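PDB 1Z24: insecticyanin-A from Manduca sexta, which binds the bile pigment biliverdin IX gamma and, mixed with lipoprotein-bound carotenes, gives hornworms their green camouflage colouring. Local coordinates for residues K42-E47 / I166-S171; W27-K32 / H131-S136; E75-A80 / K87-F92. All blocks are in the same frame, centred on the assembly; numbering follows the deposited sequence.

Contact 1: K42-E47 / I166-S171; sequences KCTIAE and ISNDFS. With BLV (biliverdin IX gamma chromophore), chain B.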
loop_
_atom_site.group_PDB
_atom_site.type_symbol
_atom_site.label_atom_id
_atom_site.label_comp_id
_atom_site.label_asym_id
_atom_site.label_seq_id
_atom_site.Cartn_x
_atom_site.Cartn_y
_atom_site.Cartn_z
ATOM N N LYS A 42 24.812 19.109 -2.380
ATOM C CA LYS A 42 24.268 19.626 -3.610
ATOM C C LYS A 42 25.122 19.067 -4.677
ATOM O O LYS A 42 26.135 18.489 -4.293
ATOM C CB LYS A 42 24.287 21.126 -3.655
ATOM C CG LYS A 42 23.712 21.599 -2.347
ATOM C CD LYS A 42 22.479 22.480 -2.485
ATOM C CE LYS A 42 22.911 23.960 -2.468
ATOM N NZ LYS A 42 22.979 24.591 -1.131
ATOM N N CYS A 43 24.692 19.232 -5.933
ATOM C CA CYS A 43 25.449 18.710 -7.026
ATOM C C CYS A 43 25.684 17.243 -6.761
ATOM O O CYS A 43 26.764 16.740 -6.995
ATOM C CB CYS A 43 26.812 19.413 -7.061
ATOM S SG CYS A 43 27.758 19.021 -8.525
ATOM N N THR A 44 24.659 16.581 -6.232
ATOM C CA THR A 44 24.725 15.161 -5.909
ATOM C C THR A 44 24.726 14.226 -7.118
ATOM O O THR A 44 23.802 14.228 -7.918
ATOM C CB THR A 44 23.520 14.812 -5.070
ATOM O OG1 THR A 44 23.561 15.701 -4.057
ATOM C CG2 THR A 44 23.652 13.398 -4.468
ATOM N N ILE A 45 25.772 13.406 -7.229
ATOM C CA ILE A 45 25.867 12.494 -8.331
ATOM C C ILE A 45 26.361 11.131 -7.871
ATOM O O ILE A 45 27.281 10.986 -7.071
ATOM C CB ILE A 45 26.911 13.074 -9.249
ATOM C CG1 ILE A 45 26.605 14.536 -9.544
ATOM C CG2 ILE A 45 27.115 12.195 -10.499
ATOM C CD1 ILE A 45 27.654 15.161 -10.451
ATOM N N ALA A 46 25.746 10.106 -8.384
ATOM C CA ALA A 46 26.143 8.747 -8.056
ATOM C C ALA A 46 26.726 8.154 -9.319
ATOM O O ALA A 46 26.048 8.144 -10.357
ATOM C CB ALA A 46 24.941 7.904 -7.607
ATOM N N GLU A 47 27.970 7.666 -9.271
ATOM C CA GLU A 47 28.574 7.082 -10.458
ATOM C C GLU A 47 28.862 5.624 -10.248
ATOM O O GLU A 47 29.584 5.269 -9.317
ATOM C CB GLU A 47 29.901 7.720 -10.731
ATOM C CG GLU A 47 30.559 7.263 -12.061
ATOM C CD GLU A 47 31.992 7.808 -12.205
ATOM O OE1 GLU A 47 32.955 7.110 -12.482
ATOM O OE2 GLU A 47 32.099 9.106 -11.966
ATOM N N ILE A 166 12.172 17.209 -3.884
ATOM C CA ILE A 166 12.957 18.399 -3.671
ATOM C C ILE A 166 14.062 18.419 -4.702
ATOM O O ILE A 166 14.850 17.481 -4.755
ATOM C CB ILE A 166 13.556 18.393 -2.294
ATOM C CG1 ILE A 166 12.460 18.622 -1.245
ATOM C CG2 ILE A 166 14.528 19.560 -2.236
ATOM C CD1 ILE A 166 12.897 17.926 0.037
ATOM N N SER A 167 14.123 19.489 -5.508
ATOM C CA SER A 167 15.110 19.631 -6.593
ATOM C C SER A 167 16.511 19.874 -6.130
ATOM O O SER A 167 16.683 20.614 -5.163
ATOM C CB SER A 167 14.620 20.701 -7.511
ATOM O OG SER A 167 13.690 20.140 -8.438
ATOM N N ASN A 168 17.495 19.237 -6.774
ATOM C CA ASN A 168 18.903 19.410 -6.416
ATOM C C ASN A 168 19.519 20.549 -7.275
ATOM O O ASN A 168 18.873 21.116 -8.128
ATOM C CB ASN A 168 19.753 18.180 -6.554
ATOM C CG ASN A 168 20.863 18.277 -5.542
ATOM O OD1 ASN A 168 21.493 19.331 -5.337
ATOM N ND2 ASN A 168 21.070 17.179 -4.871
ATOM N N ASP A 169 20.752 20.902 -7.079
ATOM C CA ASP A 169 21.279 21.978 -7.868
ATOM C C ASP A 169 22.600 21.598 -8.410
ATOM O O ASP A 169 23.467 21.068 -7.713
ATOM C CB ASP A 169 21.270 23.261 -6.971
ATOM C CG ASP A 169 21.978 24.546 -7.448
ATOM O OD1 ASP A 169 22.302 25.428 -6.673
ATOM O OD2 ASP A 169 22.283 24.604 -8.723
ATOM N N PHE A 170 22.703 21.876 -9.687
ATOM C CA PHE A 170 23.893 21.580 -10.446
ATOM C C PHE A 170 24.563 22.822 -11.075
ATOM O O PHE A 170 25.269 22.713 -12.068
ATOM C CB PHE A 170 23.567 20.502 -11.541
ATOM C CG PHE A 170 23.206 19.211 -10.826
ATOM C CD1 PHE A 170 24.194 18.300 -10.446
ATOM C CD2 PHE A 170 21.871 18.966 -10.481
ATOM C CE1 PHE A 170 23.854 17.150 -9.732
ATOM C CE2 PHE A 170 21.500 17.815 -9.778
ATOM C CZ PHE A 170 22.511 16.923 -9.407
ATOM N N SER A 171 24.363 24.007 -10.524
ATOM C CA SER A 171 25.005 25.185 -11.078
ATOM C C SER A 171 26.507 25.073 -10.840
ATOM O O SER A 171 26.971 24.255 -9.991
ATOM C CB SER A 171 24.418 26.433 -10.472
ATOM O OG SER A 171 24.911 26.501 -9.171
HETATM N NA BLV B . 20.909 6.268 0.364
HETATM C C1A BLV B . 20.491 5.845 1.581
HETATM C C2A BLV B . 19.676 4.642 1.530
HETATM C C3A BLV B . 19.606 4.309 0.210
HETATM C C4A BLV B . 20.375 5.343 -0.509
HETATM C CMA BLV B . 18.811 3.146 -0.496
HETATM O OA BLV B . 20.788 6.420 2.605
HETATM C CAA BLV B . 19.025 3.983 2.677
HETATM C CBA BLV B . 17.846 4.866 2.956
HETATM C CGA BLV B . 17.189 4.411 4.259
HETATM O O1A BLV B . 16.179 3.763 4.270
HETATM O O2A BLV B . 17.719 4.679 5.291
HETATM C CHB BLV B . 20.498 5.363 -1.897
HETATM N NB BLV B . 21.952 7.290 -2.283
HETATM C C1B BLV B . 21.023 6.362 -2.700
HETATM C C2B BLV B . 20.702 6.543 -4.094
HETATM C C3B BLV B . 21.434 7.581 -4.499
HETATM C C4B BLV B . 22.209 8.058 -3.349
HETATM C CMB BLV B . 19.736 5.703 -4.916
HETATM C CAB BLV B . 21.445 8.170 -5.878
HETATM C CBB BLV B . 21.479 9.542 -5.889
HETATM C CHC BLV B . 23.132 9.111 -3.422
HETATM N NC BLV B . 23.997 9.471 -1.187
HETATM C C1C BLV B . 24.047 9.601 -2.535
HETATM C C2C BLV B . 25.213 10.396 -2.952
HETATM C C3C BLV B . 25.943 10.752 -1.893
HETATM C C4C BLV B . 25.157 10.153 -0.739
HETATM C CMC BLV B . 25.572 10.649 -4.340
HETATM C CAC BLV B . 27.228 11.580 -1.701
HETATM C CBC BLV B . 28.019 11.390 -0.619
HETATM C CHD BLV B . 25.475 10.335 0.652
HETATM N ND BLV B . 24.736 8.135 1.501
HETATM C C1D BLV B . 25.309 9.427 1.679
HETATM C C2D BLV B . 25.721 9.607 3.105
HETATM C C3D BLV B . 25.401 8.448 3.776
HETATM C C4D BLV B . 24.817 7.578 2.771
HETATM C CMD BLV B . 26.343 10.814 3.739
HETATM O OD BLV B . 24.437 6.458 3.017
HETATM C CAD BLV B . 25.635 8.155 5.205
HETATM C CBD BLV B . 26.850 7.253 5.306
HETATM C CGD BLV B . 27.039 6.711 6.771
HETATM O O1D BLV B . 27.768 7.277 7.521
HETATM O O2D BLV B . 26.435 5.734 7.170
#
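The ring of F170 lies against the backbone of C43 and T44, and this makes the dense part of the contact. T44 O sits at the ring's edge, in its plane, 3.3 Å from CZ of F170. On the same rim CE1 of F170 meets CG1 of I45 at 3.8 Å. C43 adds a sulfur-aromatic contact: its SG lies 5.2 Å from the centroid of the F170 ring, 62° off the normal, an oblique approach. The C43 sulfur itself is tied to C175 by a disulfide.

Beside the ring, N168 supplies the polar part through both ends of its amide. OD1 of N168 takes a weak bond from C43 N, which also gives a weak bond to D169 O at 2.8 Å. ND2 of N168 reaches OG1 of T44 at 3.0 Å, again weakly, and has a second acceptor in E29. With T44 CG2 anti to the backbone N, the methyl is directed to the pigment, 3.4 Å from CMC of BLV.

The solvent side is looser. K42 is exposed, its chain bends away, and NZ stays 5.6 Å from OD1 of D169, too far for a salt bridge. OD2 of D169 instead accepts from S171 N at 2.8 Å, within its own segment and from above the carboxylate plane, closing an Asx turn.

S171 then N-caps helix 172-175, which carries C175. Strand 44-50 lies between strands 25-32 and 55-63, and strand 166-167 pairs antiparallel with 25-32, so both segments border that strand of the lipocalin barrel.

Contact 2: W27-K32 / H131-S136; sequences WHEIAK and HAWILS. With BLV (biliverdin IX gamma chromophore), chain B.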
loop_
_atom_site.group_PDB
_atom_site.type_symbol
_atom_site.label_atom_id
_atom_site.label_comp_id
_atom_site.label_asym_id
_atom_site.label_seq_id
_atom_site.Cartn_x
_atom_site.Cartn_y
_atom_site.Cartn_z
ATOM N N TRP A 27 25.005 9.211 -12.545
ATOM C CA TRP A 27 23.633 9.668 -12.402
ATOM C C TRP A 27 23.529 10.887 -11.530
ATOM O O TRP A 27 24.041 10.878 -10.408
ATOM C CB TRP A 27 22.806 8.519 -11.742
ATOM C CG TRP A 27 22.579 7.330 -12.623
ATOM C CD1 TRP A 27 23.264 6.135 -12.601
ATOM C CD2 TRP A 27 21.578 7.244 -13.685
ATOM N NE1 TRP A 27 22.746 5.318 -13.586
ATOM C CE2 TRP A 27 21.698 5.937 -14.249
ATOM C CE3 TRP A 27 20.613 8.123 -14.203
ATOM C CZ2 TRP A 27 20.892 5.488 -15.314
ATOM C CZ3 TRP A 27 19.849 7.651 -15.300
ATOM C CH2 TRP A 27 20.010 6.381 -15.844
ATOM N N HIS A 28 22.858 11.917 -12.055
ATOM C CA HIS A 28 22.642 13.147 -11.337
ATOM C C HIS A 28 21.320 13.052 -10.613
ATOM O O HIS A 28 20.315 12.564 -11.164
ATOM C CB HIS A 28 22.543 14.363 -12.251
ATOM C CG HIS A 28 23.765 14.440 -13.106
ATOM N ND1 HIS A 28 23.931 13.620 -14.193
ATOM C CD2 HIS A 28 24.868 15.268 -12.996
ATOM C CE1 HIS A 28 25.106 13.939 -14.711
ATOM N NE2 HIS A 28 25.701 14.935 -14.026
ATOM N N GLU A 29 21.320 13.504 -9.366
ATOM C CA GLU A 29 20.091 13.453 -8.585
ATOM C C GLU A 29 19.301 14.729 -8.852
ATOM O O GLU A 29 19.563 15.723 -8.247
ATOM C CB GLU A 29 20.474 13.336 -7.112
ATOM C CG GLU A 29 19.230 13.515 -6.232
ATOM C CD GLU A 29 19.627 13.428 -4.820
ATOM O OE1 GLU A 29 19.865 12.359 -4.259
ATOM O OE2 GLU A 29 19.751 14.612 -4.287
ATOM N N ILE A 30 18.373 14.704 -9.790
ATOM C CA ILE A 30 17.602 15.865 -10.150
ATOM C C ILE A 30 16.751 16.235 -8.998
ATOM O O ILE A 30 16.543 17.389 -8.672
ATOM C CB ILE A 30 16.726 15.492 -11.352
ATOM C CG1 ILE A 30 17.589 15.200 -12.548
ATOM C CG2 ILE A 30 15.794 16.626 -11.702
ATOM C CD1 ILE A 30 18.529 16.339 -12.839
ATOM N N ALA A 31 16.226 15.236 -8.349
ATOM C CA ALA A 31 15.383 15.552 -7.204
ATOM C C ALA A 31 15.273 14.342 -6.340
ATOM O O ALA A 31 15.538 13.222 -6.814
ATOM C CB ALA A 31 13.980 15.931 -7.599
ATOM N N LYS A 32 14.874 14.541 -5.085
ATOM C CA LYS A 32 14.714 13.381 -4.196
ATOM C C LYS A 32 13.673 13.679 -3.136
ATOM O O LYS A 32 13.322 14.835 -3.003
ATOM C CB LYS A 32 16.025 13.154 -3.372
ATOM C CG LYS A 32 16.444 14.404 -2.556
ATOM C CD LYS A 32 17.573 14.167 -1.556
ATOM C CE LYS A 32 18.156 15.477 -0.954
ATOM N NZ LYS A 32 18.905 16.186 -1.987
ATOM N N HIS A 131 11.751 6.692 0.626
ATOM C CA HIS A 131 12.770 7.494 -0.013
ATOM C C HIS A 131 12.679 7.326 -1.519
ATOM O O HIS A 131 12.377 6.236 -1.992
ATOM C CB HIS A 131 14.193 7.246 0.444
ATOM C CG HIS A 131 14.227 7.325 1.916
ATOM N ND1 HIS A 131 14.247 6.195 2.728
ATOM C CD2 HIS A 131 14.209 8.415 2.723
ATOM C CE1 HIS A 131 14.250 6.664 4.021
ATOM N NE2 HIS A 131 14.234 7.985 4.045
ATOM N N ALA A 132 12.935 8.389 -2.292
ATOM C CA ALA A 132 12.876 8.273 -3.749
ATOM C C ALA A 132 13.797 9.264 -4.408
ATOM O O ALA A 132 14.034 10.335 -3.837
ATOM C CB ALA A 132 11.478 8.482 -4.292
ATOM N N TRP A 133 14.301 8.907 -5.613
ATOM C CA TRP A 133 15.219 9.776 -6.345
ATOM C C TRP A 133 14.986 9.811 -7.831
ATOM O O TRP A 133 14.825 8.765 -8.479
ATOM C CB TRP A 133 16.636 9.189 -6.290
ATOM C CG TRP A 133 17.225 9.054 -4.950
ATOM C CD1 TRP A 133 18.158 9.893 -4.378
ATOM C CD2 TRP A 133 16.937 7.974 -3.994
ATOM N NE1 TRP A 133 18.467 9.382 -3.097
ATOM C CE2 TRP A 133 17.734 8.233 -2.821
ATOM C CE3 TRP A 133 16.061 6.864 -4.031
ATOM C CZ2 TRP A 133 17.699 7.365 -1.668
ATOM C CZ3 TRP A 133 15.982 6.018 -2.940
ATOM C CH2 TRP A 133 16.806 6.250 -1.771
ATOM N N ILE A 134 14.985 11.012 -8.377
ATOM C CA ILE A 134 14.813 11.127 -9.810
ATOM C C ILE A 134 16.217 11.286 -10.348
ATOM O O ILE A 134 16.938 12.248 -10.029
ATOM C CB ILE A 134 13.908 12.247 -10.223
ATOM C CG1 ILE A 134 12.515 11.785 -9.931
ATOM C CG2 ILE A 134 13.949 12.338 -11.716
ATOM C CD1 ILE A 134 11.772 13.061 -9.587
ATOM N N LEU A 135 16.652 10.316 -11.120
ATOM C CA LEU A 135 18.006 10.377 -11.614
ATOM C C LEU A 135 18.099 10.557 -13.116
ATOM O O LEU A 135 17.323 9.981 -13.876
ATOM C CB LEU A 135 18.756 9.038 -11.332
ATOM C CG LEU A 135 18.632 8.593 -9.886
ATOM C CD1 LEU A 135 19.305 7.249 -9.829
ATOM C CD2 LEU A 135 19.429 9.580 -9.072
ATOM N N SER A 136 19.097 11.343 -13.543
ATOM C CA SER A 136 19.296 11.600 -14.953
ATOM C C SER A 136 20.746 11.574 -15.356
ATOM O O SER A 136 21.632 11.985 -14.605
ATOM C CB SER A 136 18.779 13.001 -15.277
ATOM O OG SER A 136 19.164 13.298 -16.601
HETATM N NA BLV B . 20.909 6.268 0.364
HETATM C C1A BLV B . 20.491 5.845 1.581
HETATM C C2A BLV B . 19.676 4.642 1.530
HETATM C C3A BLV B . 19.606 4.309 0.210
HETATM C C4A BLV B . 20.375 5.343 -0.509
HETATM C CMA BLV B . 18.811 3.146 -0.496
HETATM O OA BLV B . 20.788 6.420 2.605
HETATM C CAA BLV B . 19.025 3.983 2.677
HETATM C CBA BLV B . 17.846 4.866 2.956
HETATM C CGA BLV B . 17.189 4.411 4.259
HETATM O O1A BLV B . 16.179 3.763 4.270
HETATM O O2A BLV B . 17.719 4.679 5.291
HETATM C CHB BLV B . 20.498 5.363 -1.897
HETATM N NB BLV B . 21.952 7.290 -2.283
HETATM C C1B BLV B . 21.023 6.362 -2.700
HETATM C C2B BLV B . 20.702 6.543 -4.094
HETATM C C3B BLV B . 21.434 7.581 -4.499
HETATM C C4B BLV B . 22.209 8.058 -3.349
HETATM C CMB BLV B . 19.736 5.703 -4.916
HETATM C CAB BLV B . 21.445 8.170 -5.878
HETATM C CBB BLV B . 21.479 9.542 -5.889
HETATM C CHC BLV B . 23.132 9.111 -3.422
HETATM N NC BLV B . 23.997 9.471 -1.187
HETATM C C1C BLV B . 24.047 9.601 -2.535
HETATM C C2C BLV B . 25.213 10.396 -2.952
HETATM C C3C BLV B . 25.943 10.752 -1.893
HETATM C C4C BLV B . 25.157 10.153 -0.739
HETATM C CMC BLV B . 25.572 10.649 -4.340
HETATM C CAC BLV B . 27.228 11.580 -1.701
HETATM C CBC BLV B . 28.019 11.390 -0.619
HETATM C CHD BLV B . 25.475 10.335 0.652
HETATM N ND BLV B . 24.736 8.135 1.501
HETATM C C1D BLV B . 25.309 9.427 1.679
HETATM C C2D BLV B . 25.721 9.607 3.105
HETATM C C3D BLV B . 25.401 8.448 3.776
HETATM C C4D BLV B . 24.817 7.578 2.771
HETATM C CMD BLV B . 26.343 10.814 3.739
HETATM O OD BLV B . 24.437 6.458 3.017
HETATM C CAD BLV B . 25.635 8.155 5.205
HETATM C CBD BLV B . 26.850 7.253 5.306
HETATM C CGD BLV B . 27.039 6.711 6.771
HETATM O O1D BLV B . 27.768 7.277 7.521
HETATM O O2D BLV B . 26.435 5.734 7.170
#
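W27 and L135 meet at about a right angle where two antiparallel strands of the lipocalin barrel pair, their short axes 135° apart in direction. CE3 of W27 lies 3.5 Å from CB of L135, while S136 N comes to the edge of the indole in its plane. NE1 of W27 bonds to F23 O.

Along the pairing, E29 stands opposite L135 and K32 opposite W133, these four side chains lying on one face with the pigment. I30 and A31 both face I134, a classic beta bulge: I134 O accepts from I30 N, and I134 N gives to A31 O at 2.8 Å.

W133 presents one face of its indole to the chromophore, with CMB of BLV 3.7 Å above the plane, over its centre. OE1 of E29 comes in at the edge of that indole, 3.0 Å from CD1, the carboxylate and ring planes 38° apart. NE1 of W133 bonds instead to OE1 of E38. OE2 of E29 is met on its syn side, but 30° out of the carboxylate plane, by K32 NZ at 2.9 Å, a salt bridge.

H28, its CG anti to the carbonyl carbon, places ND1 at S136 O, the acceptor lying in the plane of the imidazole. S136 O is thus gripped twice, by H28 N and, at 2.9 Å, by H28 ND1, the two donors reaching it from opposite faces of its carbonyl plane.

Contact 3: E75-A80 / K87-F92; sequences EIAPDA and KYVMTF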
loop_
_atom_site.group_PDB
_atom_site.type_symbol
_atom_site.label_atom_id
_atom_site.label_comp_id
_atom_site.label_asym_id
_atom_site.label_seq_id
_atom_site.Cartn_x
_atom_site.Cartn_y
_atom_site.Cartn_z
ATOM N N GLU A 75 26.487 -4.523 -6.285
ATOM C CA GLU A 75 26.146 -5.832 -6.798
ATOM C C GLU A 75 24.640 -5.981 -6.903
ATOM O O GLU A 75 23.874 -5.288 -6.208
ATOM C CB GLU A 75 26.665 -6.852 -5.802
ATOM C CG GLU A 75 27.033 -8.199 -6.347
ATOM C CD GLU A 75 27.291 -9.096 -5.214
ATOM O OE1 GLU A 75 27.462 -10.307 -5.332
ATOM O OE2 GLU A 75 27.294 -8.412 -4.083
ATOM N N ILE A 76 24.227 -6.889 -7.779
ATOM C CA ILE A 76 22.826 -7.100 -7.908
ATOM C C ILE A 76 22.336 -7.808 -6.660
ATOM O O ILE A 76 22.970 -8.736 -6.126
ATOM C CB ILE A 76 22.475 -8.017 -9.085
ATOM C CG1 ILE A 76 22.914 -7.462 -10.441
ATOM C CG2 ILE A 76 20.966 -8.351 -9.137
ATOM C CD1 ILE A 76 22.276 -6.141 -10.875
ATOM N N ALA A 77 21.163 -7.399 -6.177
ATOM C CA ALA A 77 20.587 -8.044 -4.996
ATOM C C ALA A 77 20.376 -9.551 -5.230
ATOM O O ALA A 77 19.969 -10.011 -6.313
ATOM C CB ALA A 77 19.328 -7.329 -4.440
ATOM N N PRO A 78 20.684 -10.317 -4.190
ATOM C CA PRO A 78 20.588 -11.752 -4.196
ATOM C C PRO A 78 19.284 -12.228 -4.694
ATOM O O PRO A 78 19.304 -13.144 -5.443
ATOM C CB PRO A 78 20.757 -12.318 -2.794
ATOM C CG PRO A 78 21.032 -11.130 -1.962
ATOM C CD PRO A 78 21.076 -9.892 -2.862
ATOM N N ASP A 79 18.174 -11.645 -4.270
ATOM C CA ASP A 79 16.934 -12.129 -4.785
ATOM C C ASP A 79 16.748 -11.748 -6.283
ATOM O O ASP A 79 16.189 -12.512 -7.064
ATOM C CB ASP A 79 15.744 -11.648 -3.947
ATOM C CG ASP A 79 15.543 -10.132 -4.037
ATOM O OD1 ASP A 79 14.509 -9.593 -4.059
ATOM O OD2 ASP A 79 16.596 -9.429 -4.017
ATOM N N ALA A 80 17.218 -10.578 -6.681
ATOM C CA ALA A 80 17.112 -10.057 -8.055
ATOM C C ALA A 80 17.963 -10.858 -9.009
ATOM O O ALA A 80 17.879 -10.770 -10.223
ATOM C CB ALA A 80 17.643 -8.612 -8.015
ATOM N N LYS A 87 17.208 -4.242 -8.645
ATOM C CA LYS A 87 17.464 -4.114 -7.242
ATOM C C LYS A 87 18.939 -4.382 -7.040
ATOM O O LYS A 87 19.470 -5.417 -7.476
ATOM C CB LYS A 87 16.503 -5.104 -6.544
ATOM C CG LYS A 87 16.305 -4.747 -5.080
ATOM C CD LYS A 87 15.558 -5.825 -4.296
ATOM C CE LYS A 87 14.127 -6.050 -4.742
ATOM N NZ LYS A 87 13.458 -7.047 -3.862
ATOM N N TYR A 88 19.628 -3.440 -6.400
ATOM C CA TYR A 88 21.049 -3.590 -6.184
ATOM C C TYR A 88 21.499 -3.202 -4.785
ATOM O O TYR A 88 20.823 -2.505 -4.026
ATOM C CB TYR A 88 21.834 -2.899 -7.351
ATOM C CG TYR A 88 21.655 -1.410 -7.410
ATOM C CD1 TYR A 88 22.524 -0.539 -6.732
ATOM C CD2 TYR A 88 20.559 -0.871 -8.094
ATOM C CE1 TYR A 88 22.386 0.856 -6.793
ATOM C CE2 TYR A 88 20.384 0.512 -8.152
ATOM C CZ TYR A 88 21.293 1.359 -7.511
ATOM O OH TYR A 88 21.063 2.712 -7.575
ATOM N N VAL A 89 22.675 -3.673 -4.445
ATOM C CA VAL A 89 23.239 -3.395 -3.140
ATOM C C VAL A 89 24.550 -2.655 -3.277
ATOM O O VAL A 89 25.353 -3.024 -4.128
ATOM C CB VAL A 89 23.590 -4.712 -2.465
ATOM C CG1 VAL A 89 24.138 -4.467 -1.028
ATOM C CG2 VAL A 89 22.386 -5.667 -2.593
ATOM N N MET A 90 24.712 -1.618 -2.429
ATOM C CA MET A 90 25.884 -0.781 -2.357
ATOM C C MET A 90 26.450 -1.002 -0.982
ATOM O O MET A 90 25.753 -0.838 0.007
ATOM C CB MET A 90 25.507 0.666 -2.536
ATOM C CG MET A 90 24.935 0.866 -3.938
ATOM S SD MET A 90 24.723 2.649 -4.236
ATOM C CE MET A 90 23.387 3.126 -3.057
ATOM N N THR A 91 27.697 -1.418 -0.934
ATOM C CA THR A 91 28.291 -1.673 0.321
ATOM C C THR A 91 29.408 -0.730 0.514
ATOM O O THR A 91 30.327 -0.592 -0.320
ATOM C CB THR A 91 28.868 -3.053 0.278
ATOM O OG1 THR A 91 27.814 -3.991 0.040
ATOM C CG2 THR A 91 29.583 -3.330 1.602
ATOM N N PHE A 92 29.290 -0.077 1.637
ATOM C CA PHE A 92 30.271 0.923 2.084
ATOM C C PHE A 92 30.839 0.583 3.464
ATOM O O PHE A 92 30.132 0.060 4.306
ATOM C CB PHE A 92 29.630 2.319 2.241
ATOM C CG PHE A 92 29.128 2.785 0.932
ATOM C CD1 PHE A 92 30.007 3.243 -0.056
ATOM C CD2 PHE A 92 27.758 2.689 0.679
ATOM C CE1 PHE A 92 29.494 3.654 -1.286
ATOM C CE2 PHE A 92 27.221 3.110 -0.546
ATOM C CZ PHE A 92 28.115 3.585 -1.504
#
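Backbone bonds between E75 and V89 set the register: E75 N gives to V89 O at 2.9 Å, and V89 N returns to E75 O nearly straight, at 173°. This is an antiparallel hydrogen-bonded pair, followed by the non-hydrogen-bonded pair I76 and Y88. One step on, A77 N reaches K87 O at 2.9 Å from above the carbonyl plane, 36° out of it; A77 already lies in the loop after strand 66-76.

The apolar contacts are light. CG2 of V89 lies 3.9 Å from CB of A77, and CB of A80 meets CB of K87 at 4.0 Å.

Charge adds one bond. NZ of K87 meets OD1 of D79 on its syn lone pair at 2.8 Å, a salt bridge between side chains that cross at about a right angle. K87 gets there with CG anti to the backbone N (chi1 -160°) and a single bend at chi3, its methylenes passing alongside A77 and A80. The same lysine makes a cation-pi contact with W104. A methionine in its place would probably leave the D79 carboxylate without its charged mate and W104 without a cation.

Y88 turns its ring away from E75-A80; its OH bonds to Y48 and N116, and M90 touches the pigment. Two strands consecutive in the chain, joined through helix 80-83 and paired antiparallel, are characteristic of the up-and-down meander of the lipocalin barrel.

Overall arrangement
All three contacts belong to one curled sheet, the barrel that encloses the hydrophobic pigment pocket. Along the chain contacts 1 and 2 interleave, while contact 3 is nested inside the loops closed by both. Contacts 1 and 2 have centres about 8 Å apart and touch directly, since strand 25-32 is flanked by 44-50, 127-136 and 166-167; A46 O lies 2.6 Å from W27 N, a probable hydrogen bond. Contact 3 touches neither: its centre lies about 23 Å from that of contact 1 and about 18 Å from that of contact 2, with nearest atoms about 6 and 5 Å apart. Each nonetheless supplies residues that touch the biliverdin, which is therefore lined by distant parts of the sequence.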